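Local coordinates for protein haloacid dehalogenase-like hydrolase (Salmonella enterica subsp. enterica serovar Typhi, PDB 4EZE) that probably hydrolyses O-phosphoserine to serine and phosphate, the last step of serine biosynthesis, as a magnesium-dependent phosphatase of the HAD-like superfamily, at residues P106-M115 and K194-L205; T262-G271 and H280-K290. One frame throughout, in Å; residues are numbered along the deposited sequence.

Contact 1 (P106-M115 and K194-L205); sequences PANGIIAFDM and KGFKTAIISGGL. With NA (sodium ion), chain D.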
loop_
_atom_site.group_PDB
_atom_site.type_symbol
_atom_site.label_atom_id
_atom_site.label_comp_id
_atom_site.label_asym_id
_atom_site.label_seq_id
_atom_site.Cartn_x
_atom_site.Cartn_y
_atom_site.Cartn_z
ATOM N N PRO A 106 0.442 1.355 16.212
ATOM C CA PRO A 106 -0.693 2.148 15.794
ATOM C C PRO A 106 -1.964 1.546 16.345
ATOM O O PRO A 106 -2.054 0.319 16.508
ATOM C CB PRO A 106 -0.677 2.004 14.265
ATOM C CG PRO A 106 0.721 1.626 13.945
ATOM C CD PRO A 106 1.112 0.724 15.070
ATOM N N ALA A 107 -2.953 2.385 16.636
ATOM C CA ALA A 107 -4.187 1.872 17.219
ATOM C C ALA A 107 -5.345 2.851 17.045
ATOM O O ALA A 107 -5.140 4.067 17.100
ATOM C CB ALA A 107 -3.961 1.532 18.690
ATOM N N ASN A 108 -6.544 2.304 16.809
ATOM C CA ASN A 108 -7.765 3.091 16.543
ATOM C C ASN A 108 -7.499 4.217 15.577
ATOM O O ASN A 108 -7.870 5.364 15.826
ATOM C CB ASN A 108 -8.359 3.648 17.841
ATOM C CG ASN A 108 -8.568 2.571 18.885
ATOM O OD1 ASN A 108 -7.887 2.547 19.916
ATOM N ND2 ASN A 108 -9.483 1.652 18.611
ATOM N N GLY A 109 -6.839 3.888 14.470
ATOM C CA GLY A 109 -6.401 4.908 13.533
ATOM C C GLY A 109 -7.022 4.777 12.164
ATOM O O GLY A 109 -8.172 4.337 12.014
ATOM N N ILE A 110 -6.245 5.173 11.162
ATOM C CA ILE A 110 -6.643 5.037 9.779
ATOM C C ILE A 110 -5.651 4.139 9.058
ATOM O O ILE A 110 -4.461 4.203 9.308
ATOM C CB ILE A 110 -6.574 6.372 9.036
ATOM C CG1 ILE A 110 -7.283 7.461 9.817
ATOM C CG2 ILE A 110 -7.185 6.220 7.648
ATOM C CD1 ILE A 110 -6.917 8.851 9.348
ATOM N N ILE A 111 -6.138 3.327 8.137
ATOM C CA ILE A 111 -5.249 2.675 7.207
ATOM C C ILE A 111 -5.695 3.124 5.847
ATOM O O ILE A 111 -6.824 2.821 5.451
ATOM C CB ILE A 111 -5.364 1.149 7.290
ATOM C CG1 ILE A 111 -5.220 0.680 8.729
ATOM C CG2 ILE A 111 -4.282 0.476 6.461
ATOM C CD1 ILE A 111 -4.683 -0.730 8.825
ATOM N N ALA A 112 -4.828 3.866 5.150
ATOM C CA ALA A 112 -5.108 4.341 3.797
ATOM C C ALA A 112 -4.400 3.441 2.774
ATOM O O ALA A 112 -3.254 3.020 2.993
ATOM C CB ALA A 112 -4.619 5.776 3.636
ATOM N N PHE A 113 -5.073 3.169 1.658
ATOM C CA PHE A 113 -4.476 2.408 0.541
ATOM C C PHE A 113 -4.495 3.201 -0.761
ATOM O O PHE A 113 -5.513 3.765 -1.119
ATOM C CB PHE A 113 -5.283 1.152 0.270
ATOM C CG PHE A 113 -5.287 0.159 1.388
ATOM C CD1 PHE A 113 -4.309 -0.820 1.461
ATOM C CD2 PHE A 113 -6.296 0.182 2.343
ATOM C CE1 PHE A 113 -4.326 -1.756 2.476
ATOM C CE2 PHE A 113 -6.321 -0.748 3.361
ATOM C CZ PHE A 113 -5.335 -1.728 3.427
ATOM N N ASP A 114 -3.382 3.236 -1.485
ATOM C CA ASP A 114 -3.423 3.697 -2.866
ATOM C C ASP A 114 -4.314 2.676 -3.591
ATOM O O ASP A 114 -4.527 1.577 -3.074
ATOM C CB ASP A 114 -2.002 3.684 -3.457
ATOM C CG ASP A 114 -1.932 4.295 -4.859
ATOM O OD1 ASP A 114 -2.931 4.889 -5.295
ATOM O OD2 ASP A 114 -0.873 4.194 -5.521
ATOM N N MET A 115 -4.812 3.006 -4.781
ATOM C CA MET A 115 -5.657 2.054 -5.509
ATOM C C MET A 115 -4.834 1.180 -6.457
ATOM O O MET A 115 -4.614 -0.006 -6.187
ATOM C CB MET A 115 -6.791 2.765 -6.266
ATOM C CG MET A 115 -7.532 1.865 -7.261
ATOM S SD MET A 115 -9.126 2.594 -7.753
ATOM C CE MET A 115 -8.604 4.091 -8.604
ATOM N N LYS A 194 -10.402 -3.968 14.799
ATOM C CA LYS A 194 -9.347 -3.381 15.632
ATOM C C LYS A 194 -9.557 -1.892 15.760
ATOM O O LYS A 194 -8.711 -1.153 16.305
ATOM C CB LYS A 194 -7.960 -3.684 15.062
ATOM C CG LYS A 194 -7.590 -5.152 15.132
ATOM C CD LYS A 194 -7.561 -5.687 16.569
ATOM C CE LYS A 194 -6.304 -5.253 17.308
ATOM N NZ LYS A 194 -5.918 -6.168 18.423
ATOM N N GLY A 195 -10.691 -1.443 15.249
ATOM C CA GLY A 195 -11.083 -0.048 15.424
ATOM C C GLY A 195 -10.424 0.957 14.499
ATOM O O GLY A 195 -10.371 2.161 14.805
ATOM N N PHE A 196 -9.923 0.482 13.364
ATOM C CA PHE A 196 -9.326 1.382 12.383
ATOM C C PHE A 196 -10.365 1.767 11.361
ATOM O O PHE A 196 -11.236 0.977 11.033
ATOM C CB PHE A 196 -8.173 0.708 11.635
ATOM C CG PHE A 196 -6.878 0.716 12.385
ATOM C CD1 PHE A 196 -6.587 -0.287 13.304
ATOM C CD2 PHE A 196 -5.933 1.693 12.143
ATOM C CE1 PHE A 196 -5.378 -0.310 13.988
ATOM C CE2 PHE A 196 -4.727 1.688 12.835
ATOM C CZ PHE A 196 -4.446 0.690 13.752
ATOM N N LYS A 197 -10.242 2.977 10.827
ATOM C CA LYS A 197 -10.961 3.338 9.613
ATOM C C LYS A 197 -10.122 3.013 8.369
ATOM O O LYS A 197 -8.898 3.203 8.373
ATOM C CB LYS A 197 -11.293 4.828 9.640
ATOM C CG LYS A 197 -12.136 5.257 10.842
ATOM C CD LYS A 197 -13.427 4.452 10.941
ATOM C CE LYS A 197 -14.417 5.114 11.885
ATOM N NZ LYS A 197 -14.672 6.516 11.433
ATOM N N THR A 198 -10.780 2.538 7.311
ATOM C CA THR A 198 -10.126 2.279 6.025
ATOM C C THR A 198 -10.404 3.387 5.012
ATOM O O THR A 198 -11.503 3.926 4.952
ATOM C CB THR A 198 -10.621 0.973 5.394
ATOM O OG1 THR A 198 -12.032 1.066 5.172
ATOM C CG2 THR A 198 -10.337 -0.212 6.291
ATOM N N ALA A 199 -9.404 3.702 4.199
ATOM C CA ALA A 199 -9.535 4.694 3.146
ATOM C C ALA A 199 -8.812 4.230 1.879
ATOM O O ALA A 199 -7.773 3.573 1.954
ATOM C CB ALA A 199 -8.950 6.020 3.606
ATOM N N ILE A 200 -9.376 4.564 0.724
ATOM C CA ILE A 200 -8.602 4.590 -0.500
ATOM C C ILE A 200 -8.264 6.027 -0.820
ATOM O O ILE A 200 -9.141 6.886 -0.798
ATOM C CB ILE A 200 -9.350 3.966 -1.685
ATOM C CG1 ILE A 200 -9.285 2.450 -1.558
ATOM C CG2 ILE A 200 -8.723 4.392 -3.009
ATOM C CD1 ILE A 200 -9.788 1.755 -2.787
ATOM N N ILE A 201 -6.988 6.286 -1.105
ATOM C CA ILE A 201 -6.558 7.608 -1.557
ATOM C C ILE A 201 -5.682 7.418 -2.782
ATOM O O ILE A 201 -4.648 6.756 -2.698
ATOM C CB ILE A 201 -5.780 8.363 -0.469
ATOM C CG1 ILE A 201 -6.632 8.497 0.801
ATOM C CG2 ILE A 201 -5.409 9.746 -0.973
ATOM C CD1 ILE A 201 -5.943 9.262 1.934
ATOM N N SER A 202 -6.098 7.992 -3.915
ATOM C CA SER A 202 -5.558 7.621 -5.216
ATOM C C SER A 202 -5.670 8.724 -6.287
ATOM O O SER A 202 -6.623 9.518 -6.276
ATOM C CB SER A 202 -6.346 6.408 -5.733
ATOM O OG SER A 202 -6.197 6.269 -7.141
ATOM N N GLY A 203 -4.715 8.723 -7.225
ATOM C CA GLY A 203 -4.740 9.591 -8.417
ATOM C C GLY A 203 -5.624 9.069 -9.541
ATOM O O GLY A 203 -5.637 9.632 -10.632
ATOM N N GLY A 204 -6.377 8.000 -9.272
ATOM C CA GLY A 204 -7.213 7.363 -10.290
ATOM C C GLY A 204 -8.609 7.951 -10.435
ATOM O O GLY A 204 -8.917 8.984 -9.851
ATOM N N LEU A 205 -9.450 7.276 -11.218
ATOM C CA LEU A 205 -10.830 7.682 -11.480
ATOM C C LEU A 205 -11.788 7.425 -10.326
ATOM O O LEU A 205 -11.751 6.383 -9.685
ATOM C CB LEU A 205 -11.373 6.947 -12.708
ATOM C CG LEU A 205 -10.728 7.258 -14.061
ATOM C CD1 LEU A 205 -11.333 6.413 -15.161
ATOM C CD2 LEU A 205 -10.904 8.713 -14.412
HETATM NA NA NA D . -0.264 2.912 -7.261
HETATM O O HOH W 1 -6.461 -0.132 17.461
HETATM O O HOH W 2 -2.100 7.038 -7.339
HETATM O O HOH W 3 -3.913 4.586 -8.093
HETATM O O HOH W 4 1.169 4.412 -7.685
HETATM O O HOH W 5 0.427 2.712 -9.679
#

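Contact 2 (T262-G271 and H280-K290); sequences TENIIACGDG and HAGTGIAWKAK. With NA (sodium ion), chain D.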
loop_
_atom_site.group_PDB
_atom_site.type_symbol
_atom_site.label_atom_id
_atom_site.label_comp_id
_atom_site.label_asym_id
_atom_site.label_seq_id
_atom_site.Cartn_x
_atom_site.Cartn_y
_atom_site.Cartn_z
ATOM N N THR A 262 -0.841 11.171 14.102
ATOM C CA THR A 262 -0.047 10.664 13.017
ATOM C C THR A 262 0.506 9.289 13.316
ATOM O O THR A 262 0.584 8.452 12.432
ATOM C CB THR A 262 1.081 11.636 12.661
ATOM O OG1 THR A 262 0.486 12.867 12.259
ATOM C CG2 THR A 262 1.898 11.106 11.504
ATOM N N GLU A 263 0.865 9.019 14.560
ATOM C CA GLU A 263 1.476 7.734 14.794
ATOM C C GLU A 263 0.429 6.647 14.617
ATOM O O GLU A 263 0.745 5.463 14.661
ATOM C CB GLU A 263 2.159 7.632 16.167
ATOM C CG GLU A 263 1.221 7.651 17.379
ATOM C CD GLU A 263 1.331 8.930 18.210
ATOM O OE1 GLU A 263 0.984 10.027 17.706
ATOM O OE2 GLU A 263 1.763 8.834 19.380
ATOM N N ASN A 264 -0.827 7.026 14.435
ATOM C CA ASN A 264 -1.858 5.985 14.338
ATOM C C ASN A 264 -2.359 5.865 12.912
ATOM O O ASN A 264 -3.380 5.206 12.630
ATOM C CB ASN A 264 -3.007 6.284 15.288
ATOM C CG ASN A 264 -2.611 6.115 16.727
ATOM O OD1 ASN A 264 -2.084 5.080 17.112
ATOM N ND2 ASN A 264 -2.852 7.133 17.529
ATOM N N ILE A 265 -1.652 6.551 12.017
ATOM C CA ILE A 265 -1.961 6.495 10.588
ATOM C C ILE A 265 -1.070 5.480 9.874
ATOM O O ILE A 265 0.154 5.627 9.828
ATOM C CB ILE A 265 -1.746 7.858 9.942
ATOM C CG1 ILE A 265 -2.672 8.890 10.572
ATOM C CG2 ILE A 265 -1.991 7.808 8.434
ATOM C CD1 ILE A 265 -2.462 10.277 10.007
ATOM N N ILE A 266 -1.693 4.447 9.329
ATOM C CA ILE A 266 -1.019 3.525 8.419
ATOM C C ILE A 266 -1.452 3.832 6.955
ATOM O O ILE A 266 -2.650 3.938 6.660
ATOM C CB ILE A 266 -1.383 2.084 8.785
ATOM C CG1 ILE A 266 -0.872 1.721 10.181
ATOM C CG2 ILE A 266 -0.875 1.104 7.746
ATOM C CD1 ILE A 266 -1.576 0.501 10.733
ATOM N N ALA A 267 -0.476 3.987 6.056
ATOM C CA ALA A 267 -0.703 4.182 4.612
ATOM C C ALA A 267 0.117 3.161 3.829
ATOM O O ALA A 267 1.250 2.871 4.200
ATOM C CB ALA A 267 -0.298 5.582 4.196
ATOM N N CYS A 268 -0.453 2.615 2.758
ATOM C CA CYS A 268 0.204 1.574 1.948
ATOM C C CYS A 268 0.220 2.022 0.491
ATOM O O CYS A 268 -0.774 2.538 -0.003
ATOM C CB CYS A 268 -0.609 0.283 1.974
ATOM S SG CYS A 268 -1.017 -0.351 3.610
ATOM N N GLY A 269 1.327 1.810 -0.210
ATOM C CA GLY A 269 1.418 2.211 -1.616
ATOM C C GLY A 269 2.588 1.517 -2.284
ATOM O O GLY A 269 3.428 0.921 -1.607
ATOM N N ASP A 270 2.639 1.606 -3.607
ATOM C CA ASP A 270 3.675 0.974 -4.401
ATOM C C ASP A 270 4.552 1.972 -5.185
ATOM O O ASP A 270 5.694 1.643 -5.534
ATOM C CB ASP A 270 3.027 0.094 -5.452
ATOM C CG ASP A 270 2.285 0.917 -6.485
ATOM O OD1 ASP A 270 1.305 1.597 -6.101
ATOM O OD2 ASP A 270 2.703 0.913 -7.660
ATOM N N GLY A 271 4.025 3.161 -5.488
ATOM C CA GLY A 271 4.668 4.078 -6.479
ATOM C C GLY A 271 5.169 5.414 -5.960
ATOM O O GLY A 271 4.781 5.867 -4.875
ATOM N N HIS A 280 4.602 10.642 5.291
ATOM C CA HIS A 280 3.828 11.305 6.326
ATOM C C HIS A 280 3.209 10.318 7.328
ATOM O O HIS A 280 3.225 10.558 8.522
ATOM C CB HIS A 280 2.737 12.176 5.720
ATOM C CG HIS A 280 1.746 12.664 6.725
ATOM N ND1 HIS A 280 1.968 13.779 7.505
ATOM C CD2 HIS A 280 0.541 12.173 7.102
ATOM C CE1 HIS A 280 0.933 13.962 8.305
ATOM N NE2 HIS A 280 0.050 13.006 8.076
ATOM N N ALA A 281 2.654 9.214 6.854
ATOM C CA ALA A 281 2.043 8.251 7.771
ATOM C C ALA A 281 2.997 7.860 8.894
ATOM O O ALA A 281 4.223 7.846 8.705
ATOM C CB ALA A 281 1.603 7.007 7.020
ATOM N N GLY A 282 2.438 7.506 10.050
ATOM C CA GLY A 282 3.265 7.052 11.178
ATOM C C GLY A 282 3.947 5.760 10.764
ATOM O O GLY A 282 5.128 5.555 10.999
ATOM N N THR A 283 3.177 4.882 10.140
ATOM C CA THR A 283 3.684 3.622 9.644
ATOM C C THR A 283 3.339 3.527 8.160
ATOM O O THR A 283 2.177 3.312 7.796
ATOM C CB THR A 283 3.075 2.455 10.417
ATOM O OG1 THR A 283 3.492 2.540 11.785
ATOM C CG2 THR A 283 3.525 1.115 9.820
ATOM N N GLY A 284 4.349 3.766 7.325
ATOM C CA GLY A 284 4.224 3.751 5.857
ATOM C C GLY A 284 4.690 2.393 5.375
ATOM O O GLY A 284 5.699 1.854 5.853
ATOM N N ILE A 285 3.928 1.811 4.461
ATOM C CA ILE A 285 4.208 0.461 4.011
ATOM C C ILE A 285 4.350 0.446 2.506
ATOM O O ILE A 285 3.432 0.865 1.828
ATOM C CB ILE A 285 3.082 -0.503 4.390
ATOM C CG1 ILE A 285 2.976 -0.602 5.918
ATOM C CG2 ILE A 285 3.355 -1.877 3.791
ATOM C CD1 ILE A 285 1.681 -1.214 6.385
ATOM N N ALA A 286 5.465 -0.067 2.009
ATOM C CA ALA A 286 5.675 -0.174 0.587
ATOM C C ALA A 286 5.253 -1.557 0.153
ATOM O O ALA A 286 5.786 -2.547 0.596
ATOM C CB ALA A 286 7.125 0.067 0.251
ATOM N N TRP A 287 4.273 -1.608 -0.725
ATOM C CA TRP A 287 3.740 -2.870 -1.171
ATOM C C TRP A 287 4.306 -3.246 -2.525
ATOM O O TRP A 287 3.990 -2.631 -3.516
ATOM C CB TRP A 287 2.223 -2.757 -1.244
ATOM C CG TRP A 287 1.581 -3.785 -2.058
ATOM C CD1 TRP A 287 1.232 -3.681 -3.346
ATOM C CD2 TRP A 287 1.203 -5.088 -1.642
ATOM N NE1 TRP A 287 0.663 -4.831 -3.777
ATOM C CE2 TRP A 287 0.630 -5.719 -2.744
ATOM C CE3 TRP A 287 1.296 -5.782 -0.445
ATOM C CZ2 TRP A 287 0.156 -7.010 -2.691
ATOM C CZ3 TRP A 287 0.826 -7.054 -0.392
ATOM C CH2 TRP A 287 0.263 -7.661 -1.506
ATOM N N LYS A 288 5.201 -4.223 -2.542
ATOM C CA LYS A 288 5.727 -4.761 -3.781
ATOM C C LYS A 288 6.119 -3.576 -4.634
ATOM O O LYS A 288 5.817 -3.508 -5.804
ATOM C CB LYS A 288 4.716 -5.685 -4.436
ATOM C CG LYS A 288 4.429 -6.888 -3.564
ATOM C CD LYS A 288 3.543 -7.917 -4.219
ATOM C CE LYS A 288 3.380 -9.120 -3.310
ATOM N NZ LYS A 288 2.329 -10.054 -3.778
ATOM N N ALA A 289 6.773 -2.628 -3.988
ATOM C CA ALA A 289 7.005 -1.297 -4.504
ATOM C C ALA A 289 8.104 -1.059 -5.522
ATOM O O ALA A 289 9.022 -1.844 -5.661
ATOM C CB ALA A 289 7.165 -0.338 -3.342
ATOM N N LYS A 290 7.978 0.058 -6.229
ATOM C CA LYS A 290 9.065 0.571 -7.063
ATOM C C LYS A 290 10.347 0.768 -6.264
ATOM O O LYS A 290 10.305 1.139 -5.085
ATOM C CB LYS A 290 8.673 1.899 -7.700
ATOM C CG LYS A 290 7.429 1.817 -8.570
ATOM C CD LYS A 290 7.619 0.795 -9.677
ATOM C CE LYS A 290 6.682 1.088 -10.834
ATOM N NZ LYS A 290 5.338 1.489 -10.328
HETATM NA NA NA D . -0.264 2.912 -7.261
HETATM O O HOH W 6 -1.564 13.579 10.387
HETATM O O HOH W 4 1.169 4.412 -7.685
HETATM O O HOH W 5 0.427 2.712 -9.679
#

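Contact 1 (P106-M115 and K194-L205)
Five backbone hydrogen bonds join Gly109-Phe113 to Lys197-Ile201, alternating in direction from Lys197 N to Gly109 O at one end to Ile201 N to Phe113 O at the other. The strands run parallel at 30° with axes 4.5 Å apart at closest, and CA-H...O contacts, such as Asp114 CA to Ile201 O (3.3 Å), fill in between the N-H bonds.

Apolar packing is heaviest at Phe196. Its ring lies against the backbone of Asn108 and Gly109, with Gly109 N 3.3 Å above one face and toward the rim; Ile111 CD1 sits over the opposite face. CG of Phe196 stands anti to its carbonyl carbon (chi1 -81°), which carries the ring back along the 106-109 backbone until CZ meets Pro106 CB at 4.0 Å. Ala112 and Ala199 meet on the face shared with Ile110, and Ala112 CB also touches Ile201 CD1. At the far end the Met115 chain bends at chi3 (64°), bringing CE to 3.6 Å from Ser202 OG.

Polar contacts gather at the C-terminal ends, where HAD phosphatases keep their active site. Asp114, the predicted nucleophile, binds the sodium ion through OD2 at 2.2 Å. Its OD1 accepts Met115 N from above the carboxylate plane and two waters, one of which also bonds Ser202 OG. That hydroxyl accepts Gly204 N at 2.8 Å, an ST turn leading into the corner at Gly203-Gly204.

Helix 184-193 packs on Ile111, Phe113 and Thr198, while helix 244-258 takes the other face through Ile110, Ala112 and Ile201. Strand 265-269 flanks 110-113, and helix 206-216 packs against Met115.

Contact 2 (T262-G271 and H280-K290)
Strands 265-269 and 283-287 run parallel at 17°, their axes 4.8 Å apart at closest, joined by five hydrogen bonds from Thr283 N to Ile265 O through to Trp287 N to Gly269 O, with Lys290 N to Asp270 O (2.9 Å) continuing the link beyond the strands.

Side chains interlock differently on the two faces. On one, Ile266, Cys268 and Ile285 pack together: Ile285 CD1 lies 3.7 Å from Ile266 CG2 and 4.0 Å from Cys268 SG, so one methyl touches both neighbours. Thr283 joins this face through its CB, which Ile266 CG1 runs alongside. On the face of Ala267, Ala281 CB sits against Ala267 CB at 3.7 Å and also touches Ile265 CG2.

At the N-terminal end the methyl CG2 of Thr262 lies over one face of the His280 imidazole, displaced toward the rim. A water in the ring plane bridges His280 NE2 and Thr262 OG1, 2.9 Å from NE2.

The opposite end holds the metal. Asp270 turns CG between its backbone N and carbonyl carbon (chi1 68°), a setting that lets OD1 bind the sodium ion at 2.4 Å while OD2 faces Lys290 NZ in a long salt bridge of 3.8 Å. Asp114 and the Asp116 carbonyl complete the protein ligands of the ion.

The pair belongs to a beta-alpha-beta unit with helix 275-280. Strand 110-113 lies beyond 265-269, and strand 299-301 beyond 283-287; helix 244-258 packs on Ile265 and His280, while Leu309 and Leu312 meet Ile285.

In the fold
From the N terminus, the chain passes first through the antiparallel sheet and then enters 106-115. Contact 1 closes a long excursion of 78 residues, mostly helical, before 194-205 returns beside the first strand. Contact 2 follows in series: it opens after contact 1 has closed and spans a short helical connection of eight residues. The two closures neither cross nor overlap in sequence, yet they meet in one parallel sheet, because strand 110-113 lies between 197-202 and 265-269; Ala112 N to Ile266 O, 2.7 Å, is a probable hydrogen bond between them. At the C-terminal ends of the strands both reach the sodium ion and share two of its waters.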